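Local coordinates for DyP-type peroxidase (Pleurotus ostreatus PC15, PDB 6FSK), which probably uses peroxide to oxidise dyes and other substrates at a heme b cofactor, and probably also oxidises Mn(II), at residues Ala277-Arg282 with Phe427-Gly432; Phe187-Gly192 with Pro250-Phe255; Thr20-Phe25 with Lys148-Ile153. The protein carries 1 engineered substitution. One frame throughout, in Å; residues are numbered along the deposited sequence.

Along the chain contact 3 closes first, contact 2 follows and contact 1 comes last, and contact 3 stands apart from the other two. Contacts 1 and 2 are neighbours, their centres about 10 Å apart: helices 249-258 and 268-280 follow each other in sequence, the two contacts touch through Tyr-189 and through Ile-279 against Phe-255, and both reach the heme. Contact 3 lies about 33 Å from contact 1 and 29 Å from contact 2, centre to centre, where strand 20-28 meets helix 144-156 in the N-terminal barrel domain. The protein thus illustrates how one chain combines a cofactor pocket, built from segments distant in sequence, with ordinary sheet-and-helix packing well away from it.

Contact 1 (Ala277-Arg282 with Phe427-Gly432); sequences ARIVGR and FDAIIG. With HEM (protoporphyrin IX containing Fe), chain C.
The proximal side of the heme pocket is where the C-terminal end of helix 268-280 meets the loop 427-432, and Ile-279 and Ile-430 form the centre of that meeting. The methyl CG2 of Ile-279 lies 3.7 Å from CD1 of Ile-430 and also rests on CB of Ala-429. Val-280 adds a looser touch through CG2 to the same CD1, while its CG1 turns to the heme methyl CMA. Ile-430 is shared in a similar way: CG1 sits beside its backbone N (chi1 -56°), bringing CD1 to the helix, and the other branch, CG2, lies 3.9 Å from heme C2B. Its neighbour Ile-431 puts CG2 3.4 Å from heme CHC. One water joins the backbones, giving a hydrogen to Ile-279 O and accepting one from Ala-429 N at 2.8 Å. Asp-428 OD1 accepts from Ile-430 N, an Asx turn, and from Ile-431 N, an Asx motif, the latter a nearly straight bond of 2.9 Å (171°) from above the carboxylate plane. Asp-428 OD2 is hydrogen-bonded to ND1 of His-329, the axial ligand of the iron. The two N-H groups fix the carboxylate's rotation and so probably hold OD2 in place to orient the imidazole.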
loop_
_atom_site.group_PDB
_atom_site.type_symbol
_atom_site.label_atom_id
_atom_site.label_comp_id
_atom_site.label_asym_id
_atom_site.label_seq_id
_atom_site.Cartn_x
_atom_site.Cartn_y
_atom_site.Cartn_z
ATOM N N ALA A 277 -6.768 -18.633 1.184
ATOM C CA ALA A 277 -7.304 -18.019 -0.034
ATOM C C ALA A 277 -8.528 -17.192 0.248
ATOM O O ALA A 277 -8.735 -16.109 -0.299
ATOM C CB ALA A 277 -7.597 -19.075 -1.098
ATOM N N ARG A 278 -9.364 -17.702 1.153
ATOM C CA ARG A 278 -10.633 -17.033 1.526
ATOM C C ARG A 278 -10.397 -15.811 2.416
ATOM O O ARG A 278 -11.147 -14.832 2.302
ATOM C CB ARG A 278 -11.631 -18.046 2.056
ATOM C CG ARG A 278 -12.128 -18.999 1.004
ATOM C CD ARG A 278 -13.121 -19.983 1.497
ATOM N NE ARG A 278 -14.356 -19.359 2.088
ATOM C CZ ARG A 278 -15.491 -19.082 1.405
ATOM N NH1 ARG A 278 -15.539 -19.203 0.060
ATOM N NH2 ARG A 278 -16.584 -18.656 2.030
ATOM N N ILE A 279 -9.338 -15.813 3.203
ATOM C CA ILE A 279 -8.987 -14.668 4.016
ATOM C C ILE A 279 -8.426 -13.546 3.101
ATOM O O ILE A 279 -8.633 -12.379 3.377
ATOM C CB ILE A 279 -7.933 -15.059 5.089
ATOM C CG1 ILE A 279 -8.763 -15.728 6.222
ATOM C CG2 ILE A 279 -7.095 -13.854 5.511
ATOM C CD1 ILE A 279 -7.854 -16.382 7.220
ATOM N N VAL A 280 -7.691 -13.903 2.058
ATOM C CA VAL A 280 -7.085 -12.884 1.184
ATOM C C VAL A 280 -8.044 -12.436 0.114
ATOM O O VAL A 280 -8.157 -11.248 -0.214
ATOM C CB VAL A 280 -5.801 -13.452 0.566
ATOM C CG1 VAL A 280 -5.242 -12.455 -0.463
ATOM C CG2 VAL A 280 -4.792 -13.702 1.660
ATOM N N GLY A 281 -8.775 -13.371 -0.459
ATOM C CA GLY A 281 -9.579 -13.166 -1.692
ATOM C C GLY A 281 -8.948 -13.700 -2.952
ATOM O O GLY A 281 -9.614 -13.618 -4.009
ATOM N N ARG A 282 -7.743 -14.254 -2.812
ATOM C CA ARG A 282 -7.035 -14.908 -3.905
ATOM C C ARG A 282 -6.273 -16.053 -3.391
ATOM O O ARG A 282 -5.811 -15.996 -2.247
ATOM C CB ARG A 282 -6.057 -13.930 -4.637
ATOM C CG ARG A 282 -6.646 -12.703 -5.295
ATOM C CD ARG A 282 -5.604 -11.830 -5.943
ATOM N NE ARG A 282 -6.198 -10.662 -6.534
ATOM C CZ ARG A 282 -6.729 -10.608 -7.766
ATOM N NH1 ARG A 282 -6.602 -11.596 -8.642
ATOM N NH2 ARG A 282 -7.290 -9.517 -8.170
ATOM N N PHE A 427 -13.317 -8.603 11.052
ATOM C CA PHE A 427 -12.125 -7.881 10.653
ATOM C C PHE A 427 -11.493 -8.443 9.373
ATOM O O PHE A 427 -11.511 -9.653 9.110
ATOM C CB PHE A 427 -11.028 -7.896 11.789
ATOM C CG PHE A 427 -11.384 -7.018 12.945
ATOM C CD1 PHE A 427 -12.318 -7.438 13.856
ATOM C CD2 PHE A 427 -10.863 -5.776 13.077
ATOM C CE1 PHE A 427 -12.693 -6.631 14.935
ATOM C CE2 PHE A 427 -11.238 -4.949 14.136
ATOM C CZ PHE A 427 -12.162 -5.397 15.060
ATOM N N ASP A 428 -10.841 -7.541 8.636
ATOM C CA ASP A 428 -9.863 -7.935 7.648
ATOM C C ASP A 428 -8.762 -8.655 8.443
ATOM O O ASP A 428 -8.212 -8.090 9.412
ATOM C CB ASP A 428 -9.319 -6.686 7.008
ATOM C CG ASP A 428 -8.257 -6.942 6.004
ATOM O OD1 ASP A 428 -7.292 -7.741 6.252
ATOM O OD2 ASP A 428 -8.302 -6.288 4.893
ATOM N N ALA A 429 -8.518 -9.933 8.152
ATOM C CA ALA A 429 -7.593 -10.704 8.977
ATOM C C ALA A 429 -6.166 -10.501 8.603
ATOM O O ALA A 429 -5.254 -10.969 9.282
ATOM C CB ALA A 429 -7.964 -12.190 8.904
ATOM N N ILE A 430 -5.919 -9.774 7.554
ATOM C CA ILE A 430 -4.532 -9.447 7.195
ATOM C C ILE A 430 -4.102 -8.140 7.869
ATOM O O ILE A 430 -3.109 -8.070 8.550
ATOM C CB ILE A 430 -4.344 -9.369 5.657
ATOM C CG1 ILE A 430 -4.777 -10.649 5.005
ATOM C CG2 ILE A 430 -2.928 -8.976 5.295
ATOM C CD1 ILE A 430 -3.962 -11.863 5.350
ATOM N N ILE A 431 -4.885 -7.095 7.693
ATOM C CA ILE A 431 -4.544 -5.760 8.179
ATOM C C ILE A 431 -5.491 -5.143 9.203
ATOM O O ILE A 431 -5.201 -4.093 9.746
ATOM C CB ILE A 431 -4.357 -4.711 7.015
ATOM C CG1 ILE A 431 -5.675 -4.502 6.241
ATOM C CG2 ILE A 431 -3.306 -5.116 6.038
ATOM C CD1 ILE A 431 -5.791 -3.239 5.461
ATOM N N GLY A 432 -6.641 -5.765 9.434
ATOM C CA GLY A 432 -7.603 -5.104 10.378
ATOM C C GLY A 432 -7.077 -4.997 11.789
ATOM O O GLY A 432 -6.462 -5.995 12.277
HETATM C CHA HEM C . -4.525 -6.227 -2.417
HETATM C CHB HEM C . -1.497 -8.358 0.671
HETATM C CHC HEM C . -1.477 -4.339 3.322
HETATM C CHD HEM C . -4.760 -2.295 0.402
HETATM C C1A HEM C . -3.696 -7.189 -1.837
HETATM C C2A HEM C . -3.426 -8.493 -2.357
HETATM C C3A HEM C . -2.546 -9.074 -1.528
HETATM C C4A HEM C . -2.336 -8.154 -0.452
HETATM C CMA HEM C . -2.014 -10.462 -1.622
HETATM C CAA HEM C . -4.065 -9.086 -3.603
HETATM C CBA HEM C . -3.322 -8.926 -4.923
HETATM C CGA HEM C . -3.317 -7.506 -5.425
HETATM O O1A HEM C . -4.330 -7.023 -5.935
HETATM O O2A HEM C . -2.246 -6.856 -5.328
HETATM C C1B HEM C . -1.203 -7.462 1.702
HETATM C C2B HEM C . -0.304 -7.663 2.745
HETATM C C3B HEM C . -0.238 -6.538 3.505
HETATM C C4B HEM C . -1.194 -5.616 2.875
HETATM C CMB HEM C . 0.452 -8.938 3.026
HETATM C CAB HEM C . 0.508 -6.172 4.728
HETATM C CBB HEM C . 1.613 -6.778 5.104
HETATM C C1C HEM C . -2.396 -3.442 2.873
HETATM C C2C HEM C . -2.770 -2.202 3.409
HETATM C C3C HEM C . -3.716 -1.613 2.622
HETATM C C4C HEM C . -3.896 -2.499 1.497
HETATM C CMC HEM C . -2.168 -1.621 4.661
HETATM C CAC HEM C . -4.513 -0.363 2.755
HETATM C CBC HEM C . -4.816 0.209 3.938
HETATM C C1D HEM C . -4.899 -3.209 -0.646
HETATM C C2D HEM C . -5.694 -2.842 -1.859
HETATM C C3D HEM C . -5.577 -3.961 -2.672
HETATM C C4D HEM C . -4.811 -4.935 -1.912
HETATM C CMD HEM C . -6.393 -1.578 -2.161
HETATM C CAD HEM C . -6.234 -4.203 -4.026
HETATM C CBD HEM C . -7.632 -4.725 -3.918
HETATM C CGD HEM C . -8.293 -4.827 -5.270
HETATM O O1D HEM C . -8.818 -5.947 -5.488
HETATM O O2D HEM C . -8.196 -3.923 -6.075
HETATM N NA HEM C . -3.104 -7.004 -0.587
HETATM N NB HEM C . -1.802 -6.253 1.833
HETATM N NC HEM C . -3.215 -3.667 1.739
HETATM N ND HEM C . -4.472 -4.471 -0.704
HETATM FE FE HEM C . -3.215 -5.386 0.597
HETATM O O HOH W 1 -9.552 -11.067 5.759
#

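Contact 2 (Phe187-Gly192 with Pro250-Phe255); sequences FGYLDG and PEFDDF. Engineered in segment 187-192: Tyr-189 (natural residue Phe). With HEM (protoporphyrin IX containing Fe), chain C.
Phe-187 opens the loop 187-192 by laying its ring against Phe-252 of helix 249-258. The ring centroids are 4.5 Å apart and the planes incline by 33°, an oblique pairing in which Phe-187 CG lies over a face of Phe-252, offset toward the rim, while CE1 reaches CB of the helix residue at 3.8 Å. CG of Phe-252 stands anti to the backbone N (chi1 178°), which carries its ring across to the loop, where Phe-461 also meets it edge-to-face. The ring of Phe-187 also nears heme methyl CMB through CD2, at 4.1 Å, and an alanine here would probably leave that methyl and one face of Phe-252 without their aromatic neighbour. Gly-188 to Gly-192 form the GXXDG motif of DyP-type peroxidases, with Asp-191 as its aspartate. Tyr-189, an engineered residue in place of the natural phenylalanine, brings CE1 at its ring edge to within 4.1 Å of CE2 of Phe-252, and its CB meets heme CMA at 3.6 Å. Farther on the loop follows the cofactor: Leu-190 O passes heme CBA, and Asp-191 OD1 forms a salt bridge with Arg-355, itself hydrogen-bonded to the heme. Gly-192 N then donates to propionate oxygen O2A at 2.8 Å (136°). The loop therefore offers the heme two kinds of surface: apolar carbon, with the Phe-187 ring near methyl CMB and CB of Tyr-189 at CMA, and a backbone N-H for O2A. Asp-191 OD1 lies 3.4 Å from that O2A, and Arg-355 probably eases the closeness of the two acidic groups.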
loop_
_atom_site.group_PDB
_atom_site.type_symbol
_atom_site.label_atom_id
_atom_site.label_comp_id
_atom_site.label_asym_id
_atom_site.label_seq_id
_atom_site.Cartn_x
_atom_site.Cartn_y
_atom_site.Cartn_z
ATOM N N PHE A 187 3.606 -13.773 3.118
ATOM C CA PHE A 187 2.656 -14.838 3.411
ATOM C C PHE A 187 2.505 -15.815 2.270
ATOM O O PHE A 187 1.962 -16.910 2.488
ATOM C CB PHE A 187 1.263 -14.385 3.862
ATOM C CG PHE A 187 1.216 -13.562 5.123
ATOM C CD1 PHE A 187 1.864 -13.897 6.296
ATOM C CD2 PHE A 187 0.468 -12.399 5.140
ATOM C CE1 PHE A 187 1.758 -13.090 7.430
ATOM C CE2 PHE A 187 0.390 -11.571 6.241
ATOM C CZ PHE A 187 1.103 -11.884 7.400
ATOM N N GLY A 188 2.948 -15.484 1.055
ATOM C CA GLY A 188 2.934 -16.359 -0.079
ATOM C C GLY A 188 2.046 -15.984 -1.194
ATOM O O GLY A 188 2.105 -16.667 -2.251
ATOM N N TYR A 189 1.383 -14.814 -1.143
ATOM C CA TYR A 189 0.298 -14.475 -2.112
ATOM C C TYR A 189 0.876 -13.521 -3.136
ATOM O O TYR A 189 1.550 -12.539 -2.805
ATOM C CB TYR A 189 -0.878 -13.835 -1.388
ATOM C CG TYR A 189 -1.562 -14.881 -0.543
ATOM C CD1 TYR A 189 -1.090 -15.167 0.708
ATOM C CD2 TYR A 189 -2.701 -15.552 -0.975
ATOM C CE1 TYR A 189 -1.580 -16.218 1.490
ATOM C CE2 TYR A 189 -3.219 -16.581 -0.219
ATOM C CZ TYR A 189 -2.672 -16.918 1.007
ATOM O OH TYR A 189 -3.156 -17.942 1.857
ATOM N N LEU A 190 0.635 -13.745 -4.427
ATOM C CA LEU A 190 1.046 -12.802 -5.467
ATOM C C LEU A 190 0.422 -11.443 -5.186
ATOM O O LEU A 190 -0.728 -11.316 -4.887
ATOM C CB LEU A 190 0.612 -13.319 -6.844
ATOM C CG LEU A 190 0.904 -12.402 -8.047
ATOM C CD1 LEU A 190 2.428 -12.335 -8.126
ATOM C CD2 LEU A 190 0.338 -13.000 -9.338
ATOM N N ASP A 191 1.250 -10.391 -5.204
ATOM C CA ASP A 191 0.885 -9.023 -4.814
ATOM C C ASP A 191 1.163 -8.134 -5.999
ATOM O O ASP A 191 2.009 -8.426 -6.840
ATOM C CB ASP A 191 1.793 -8.628 -3.627
ATOM C CG ASP A 191 1.291 -7.405 -2.820
ATOM O OD1 ASP A 191 0.126 -6.986 -2.920
ATOM O OD2 ASP A 191 2.138 -6.841 -2.075
ATOM N N GLY A 192 0.419 -7.065 -6.088
ATOM C CA GLY A 192 0.601 -6.121 -7.190
ATOM C C GLY A 192 -0.299 -6.278 -8.382
ATOM O O GLY A 192 0.042 -5.814 -9.449
ATOM N N PRO A 250 5.403 -17.712 10.018
ATOM C CA PRO A 250 5.142 -19.017 10.663
ATOM C C PRO A 250 3.838 -19.038 11.465
ATOM O O PRO A 250 3.094 -20.039 11.471
ATOM C CB PRO A 250 6.364 -19.245 11.596
ATOM C CG PRO A 250 7.447 -18.379 10.953
ATOM C CD PRO A 250 6.709 -17.160 10.362
ATOM N N GLU A 251 3.530 -17.933 12.119
ATOM C CA GLU A 251 2.325 -17.767 12.912
ATOM C C GLU A 251 1.104 -17.843 12.043
ATOM O O GLU A 251 0.119 -18.521 12.360
ATOM C CB GLU A 251 2.364 -16.460 13.734
ATOM C CG GLU A 251 3.399 -16.423 14.826
ATOM C CD GLU A 251 4.802 -15.999 14.416
ATOM O OE1 GLU A 251 5.133 -15.899 13.216
ATOM O OE2 GLU A 251 5.622 -15.841 15.374
ATOM N N PHE A 252 1.116 -17.181 10.928
ATOM C CA PHE A 252 0.010 -17.259 9.972
ATOM C C PHE A 252 -0.139 -18.671 9.434
ATOM O O PHE A 252 -1.304 -19.227 9.371
ATOM C CB PHE A 252 0.219 -16.208 8.882
ATOM C CG PHE A 252 -0.825 -16.185 7.796
ATOM C CD1 PHE A 252 -2.043 -15.593 8.038
ATOM C CD2 PHE A 252 -0.559 -16.794 6.575
ATOM C CE1 PHE A 252 -3.002 -15.578 7.003
ATOM C CE2 PHE A 252 -1.473 -16.736 5.581
ATOM C CZ PHE A 252 -2.639 -16.098 5.805
ATOM N N ASP A 253 0.954 -19.290 9.065
ATOM C CA ASP A 253 0.918 -20.664 8.553
ATOM C C ASP A 253 0.342 -21.623 9.634
ATOM O O ASP A 253 -0.488 -22.459 9.302
ATOM C CB ASP A 253 2.273 -21.154 8.139
ATOM C CG ASP A 253 2.821 -20.507 6.864
ATOM O OD1 ASP A 253 2.132 -19.901 6.080
ATOM O OD2 ASP A 253 4.066 -20.669 6.733
ATOM N N ASP A 254 0.749 -21.471 10.850
ATOM C CA ASP A 254 0.204 -22.258 12.031
ATOM C C ASP A 254 -1.318 -22.053 12.211
ATOM O O ASP A 254 -2.122 -23.036 12.305
ATOM C CB ASP A 254 1.040 -21.904 13.242
ATOM C CG ASP A 254 0.656 -22.598 14.504
ATOM O OD1 ASP A 254 -0.071 -23.635 14.478
ATOM O OD2 ASP A 254 1.097 -22.151 15.576
ATOM N N PHE A 255 -1.745 -20.777 12.185
ATOM C CA PHE A 255 -3.152 -20.464 12.145
ATOM C C PHE A 255 -3.917 -21.236 11.106
ATOM O O PHE A 255 -4.942 -21.858 11.387
ATOM C CB PHE A 255 -3.319 -18.960 11.961
ATOM C CG PHE A 255 -4.732 -18.553 11.806
ATOM C CD1 PHE A 255 -5.579 -18.641 12.904
ATOM C CD2 PHE A 255 -5.226 -18.179 10.577
ATOM C CE1 PHE A 255 -6.919 -18.266 12.777
ATOM C CE2 PHE A 255 -6.610 -17.806 10.452
ATOM C CZ PHE A 255 -7.394 -17.859 11.551
HETATM C CHA HEM C . -4.525 -6.227 -2.417
HETATM C CHB HEM C . -1.497 -8.358 0.671
HETATM C CHC HEM C . -1.477 -4.339 3.322
HETATM C CHD HEM C . -4.760 -2.295 0.402
HETATM C C1A HEM C . -3.696 -7.189 -1.837
HETATM C C2A HEM C . -3.426 -8.493 -2.357
HETATM C C3A HEM C . -2.546 -9.074 -1.528
HETATM C C4A HEM C . -2.336 -8.154 -0.452
HETATM C CMA HEM C . -2.014 -10.462 -1.622
HETATM C CAA HEM C . -4.065 -9.086 -3.603
HETATM C CBA HEM C . -3.322 -8.926 -4.923
HETATM C CGA HEM C . -3.317 -7.506 -5.425
HETATM O O1A HEM C . -4.330 -7.023 -5.935
HETATM O O2A HEM C . -2.246 -6.856 -5.328
HETATM C C1B HEM C . -1.203 -7.462 1.702
HETATM C C2B HEM C . -0.304 -7.663 2.745
HETATM C C3B HEM C . -0.238 -6.538 3.505
HETATM C C4B HEM C . -1.194 -5.616 2.875
HETATM C CMB HEM C . 0.452 -8.938 3.026
HETATM C CAB HEM C . 0.508 -6.172 4.728
HETATM C CBB HEM C . 1.613 -6.778 5.104
HETATM C C1C HEM C . -2.396 -3.442 2.873
HETATM C C2C HEM C . -2.770 -2.202 3.409
HETATM C C3C HEM C . -3.716 -1.613 2.622
HETATM C C4C HEM C . -3.896 -2.499 1.497
HETATM C CMC HEM C . -2.168 -1.621 4.661
HETATM C CAC HEM C . -4.513 -0.363 2.755
HETATM C CBC HEM C . -4.816 0.209 3.938
HETATM C C1D HEM C . -4.899 -3.209 -0.646
HETATM C C2D HEM C . -5.694 -2.842 -1.859
HETATM C C3D HEM C . -5.577 -3.961 -2.672
HETATM C C4D HEM C . -4.811 -4.935 -1.912
HETATM C CMD HEM C . -6.393 -1.578 -2.161
HETATM C CAD HEM C . -6.234 -4.203 -4.026
HETATM C CBD HEM C . -7.632 -4.725 -3.918
HETATM C CGD HEM C . -8.293 -4.827 -5.270
HETATM O O1D HEM C . -8.818 -5.947 -5.488
HETATM O O2D HEM C . -8.196 -3.923 -6.075
HETATM N NA HEM C . -3.104 -7.004 -0.587
HETATM N NB HEM C . -1.802 -6.253 1.833
HETATM N NC HEM C . -3.215 -3.667 1.739
HETATM N ND HEM C . -4.472 -4.471 -0.704
HETATM FE FE HEM C . -3.215 -5.386 0.597
HETATM O O HOH W 2 3.044 -19.220 3.919
#

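Contact 3 (Thr20-Phe25 with Lys148-Ile153)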
loop_
_atom_site.group_PDB
_atom_site.type_symbol
_atom_site.label_atom_id
_atom_site.label_comp_id
_atom_site.label_asym_id
_atom_site.label_seq_id
_atom_site.Cartn_x
_atom_site.Cartn_y
_atom_site.Cartn_z
ATOM N N THR A 20 15.308 -4.002 -5.652
ATOM C CA THR A 20 15.686 -3.528 -4.318
ATOM C C THR A 20 15.423 -2.038 -4.234
ATOM O O THR A 20 15.391 -1.328 -5.248
ATOM C CB THR A 20 17.111 -3.908 -3.930
ATOM O OG1 THR A 20 17.396 -3.590 -2.570
ATOM C CG2 THR A 20 18.130 -3.238 -4.851
ATOM N N GLU A 21 15.169 -1.580 -3.041
ATOM C CA GLU A 21 14.811 -0.175 -2.809
ATOM C C GLU A 21 15.240 0.243 -1.429
ATOM O O GLU A 21 14.943 -0.452 -0.463
ATOM C CB GLU A 21 13.285 0.041 -3.035
ATOM C CG GLU A 21 12.832 1.477 -3.033
ATOM C CD GLU A 21 11.376 1.608 -3.461
ATOM O OE1 GLU A 21 10.625 0.672 -3.193
ATOM O OE2 GLU A 21 11.028 2.703 -4.033
ATOM N N THR A 22 15.849 1.428 -1.311
ATOM C CA THR A 22 16.143 2.024 -0.038
ATOM C C THR A 22 15.352 3.300 0.178
ATOM O O THR A 22 15.340 4.193 -0.671
ATOM C CB THR A 22 17.631 2.266 0.109
ATOM O OG1 THR A 22 18.291 0.988 0.117
ATOM C CG2 THR A 22 17.941 3.006 1.380
ATOM N N TYR A 23 14.744 3.392 1.373
ATOM C CA TYR A 23 14.043 4.566 1.833
ATOM C C TYR A 23 14.906 5.261 2.897
ATOM O O TYR A 23 15.167 4.653 3.957
ATOM C CB TYR A 23 12.652 4.294 2.351
ATOM C CG TYR A 23 11.666 3.788 1.350
ATOM C CD1 TYR A 23 11.572 2.447 1.058
ATOM C CD2 TYR A 23 10.784 4.700 0.709
ATOM C CE1 TYR A 23 10.642 1.960 0.130
ATOM C CE2 TYR A 23 9.884 4.256 -0.238
ATOM C CZ TYR A 23 9.801 2.886 -0.514
ATOM O OH TYR A 23 8.830 2.482 -1.470
ATOM N N PHE A 24 15.376 6.463 2.572
ATOM C CA PHE A 24 16.241 7.242 3.431
ATOM C C PHE A 24 15.429 8.388 4.070
ATOM O O PHE A 24 15.018 9.381 3.410
ATOM C CB PHE A 24 17.420 7.775 2.622
ATOM C CG PHE A 24 18.386 8.634 3.372
ATOM C CD1 PHE A 24 19.396 7.977 4.103
ATOM C CD2 PHE A 24 18.282 10.039 3.400
ATOM C CE1 PHE A 24 20.342 8.758 4.817
ATOM C CE2 PHE A 24 19.233 10.825 4.136
ATOM C CZ PHE A 24 20.218 10.160 4.822
ATOM N N PHE A 25 15.160 8.266 5.370
ATOM C CA PHE A 25 14.330 9.216 6.105
ATOM C C PHE A 25 15.210 10.269 6.798
ATOM O O PHE A 25 16.186 9.919 7.447
ATOM C CB PHE A 25 13.464 8.507 7.139
ATOM C CG PHE A 25 12.554 7.471 6.544
ATOM C CD1 PHE A 25 11.352 7.873 6.025
ATOM C CD2 PHE A 25 12.854 6.134 6.532
ATOM C CE1 PHE A 25 10.450 6.930 5.476
ATOM C CE2 PHE A 25 11.970 5.201 5.951
ATOM C CZ PHE A 25 10.799 5.615 5.413
ATOM N N LYS A 148 25.194 3.357 -4.945
ATOM C CA LYS A 148 25.935 4.364 -5.710
ATOM C C LYS A 148 25.131 5.619 -5.927
ATOM O O LYS A 148 25.638 6.747 -5.730
ATOM C CB LYS A 148 26.408 3.757 -7.038
ATOM C CG LYS A 148 27.086 4.748 -7.987
ATOM C CD LYS A 148 27.486 4.066 -9.294
ATOM C CE LYS A 148 28.355 5.007 -10.110
ATOM N NZ LYS A 148 28.687 4.395 -11.437
ATOM N N LYS A 149 23.860 5.472 -6.320
ATOM C CA LYS A 149 23.018 6.614 -6.512
ATOM C C LYS A 149 22.695 7.288 -5.172
ATOM O O LYS A 149 22.718 8.503 -5.063
ATOM C CB LYS A 149 21.728 6.216 -7.250
ATOM C CG LYS A 149 20.769 7.375 -7.455
ATOM C CD LYS A 149 21.330 8.564 -8.244
ATOM C CE LYS A 149 21.667 8.090 -9.605
ATOM N NZ LYS A 149 21.905 9.325 -10.478
ATOM N N LEU A 150 22.353 6.526 -4.127
ATOM C CA LEU A 150 22.104 7.153 -2.865
ATOM C C LEU A 150 23.323 7.922 -2.316
ATOM O O LEU A 150 23.172 9.002 -1.743
ATOM C CB LEU A 150 21.516 6.122 -1.869
ATOM C CG LEU A 150 21.070 6.655 -0.524
ATOM C CD1 LEU A 150 20.052 7.761 -0.619
ATOM C CD2 LEU A 150 20.479 5.473 0.240
ATOM N N ASP A 151 24.533 7.357 -2.465
ATOM C CA ASP A 151 25.765 8.091 -2.003
ATOM C C ASP A 151 25.917 9.411 -2.755
ATOM O O ASP A 151 26.286 10.392 -2.161
ATOM C CB ASP A 151 26.998 7.239 -2.271
ATOM C CG ASP A 151 27.136 6.129 -1.300
ATOM O OD1 ASP A 151 26.345 6.060 -0.347
ATOM O OD2 ASP A 151 28.068 5.300 -1.489
ATOM N N GLU A 152 25.601 9.435 -4.048
ATOM C CA GLU A 152 25.650 10.654 -4.818
ATOM C C GLU A 152 24.668 11.698 -4.286
ATOM O O GLU A 152 24.984 12.903 -4.108
ATOM C CB GLU A 152 25.404 10.276 -6.270
ATOM C CG GLU A 152 25.509 11.374 -7.273
ATOM C CD GLU A 152 25.282 10.846 -8.685
ATOM O OE1 GLU A 152 24.723 9.705 -8.863
ATOM O OE2 GLU A 152 25.587 11.656 -9.596
ATOM N N ILE A 153 23.467 11.267 -3.914
ATOM C CA ILE A 153 22.514 12.179 -3.350
ATOM C C ILE A 153 22.908 12.650 -1.987
ATOM O O ILE A 153 22.814 13.820 -1.679
ATOM C CB ILE A 153 21.059 11.553 -3.315
ATOM C CG1 ILE A 153 20.619 11.095 -4.702
ATOM C CG2 ILE A 153 20.011 12.495 -2.761
ATOM C CD1 ILE A 153 20.678 12.200 -5.738
#
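This is buried apolar packing of a helix on a sheet, in which Leu-150 of helix 144-156 meets Thr-22 and Phe-24 on one face of strand 20-28. The two methyls of the leucine divide the work. CD2 touches CG2 of Thr-22 at 3.7 Å, and the two side chains cross at about a right angle; CD1 faces CB of Phe-24 at a looser 4.2 Å and lies obliquely to its ring. An extended first torsion, with CG of Leu-150 opposite its backbone N (chi1 -174°), brings the fork to the strand. Thr-22 turns its methyl to this partner by placing CG2 trans to its own N, and OG1 lies beside that N. The strand sits between 166-175 and 134-140, in the half of the eight-stranded antiparallel sheet that falls in the DyP alpha+beta barrel domain, a ferredoxin-like arrangement in which helices cover a sheet. Tyr-23, between the two contact residues, points away from the helix, and its ring meets that of Phe-137. Val-146, one turn earlier in the helix, also touches Thr-22, and Lys-154 reaches Phe-24. On another flank of the helix, Lys-149 NZ and Glu-152 OE1 form a salt bridge at 3.3 Å, whose hydrogen bond is weak.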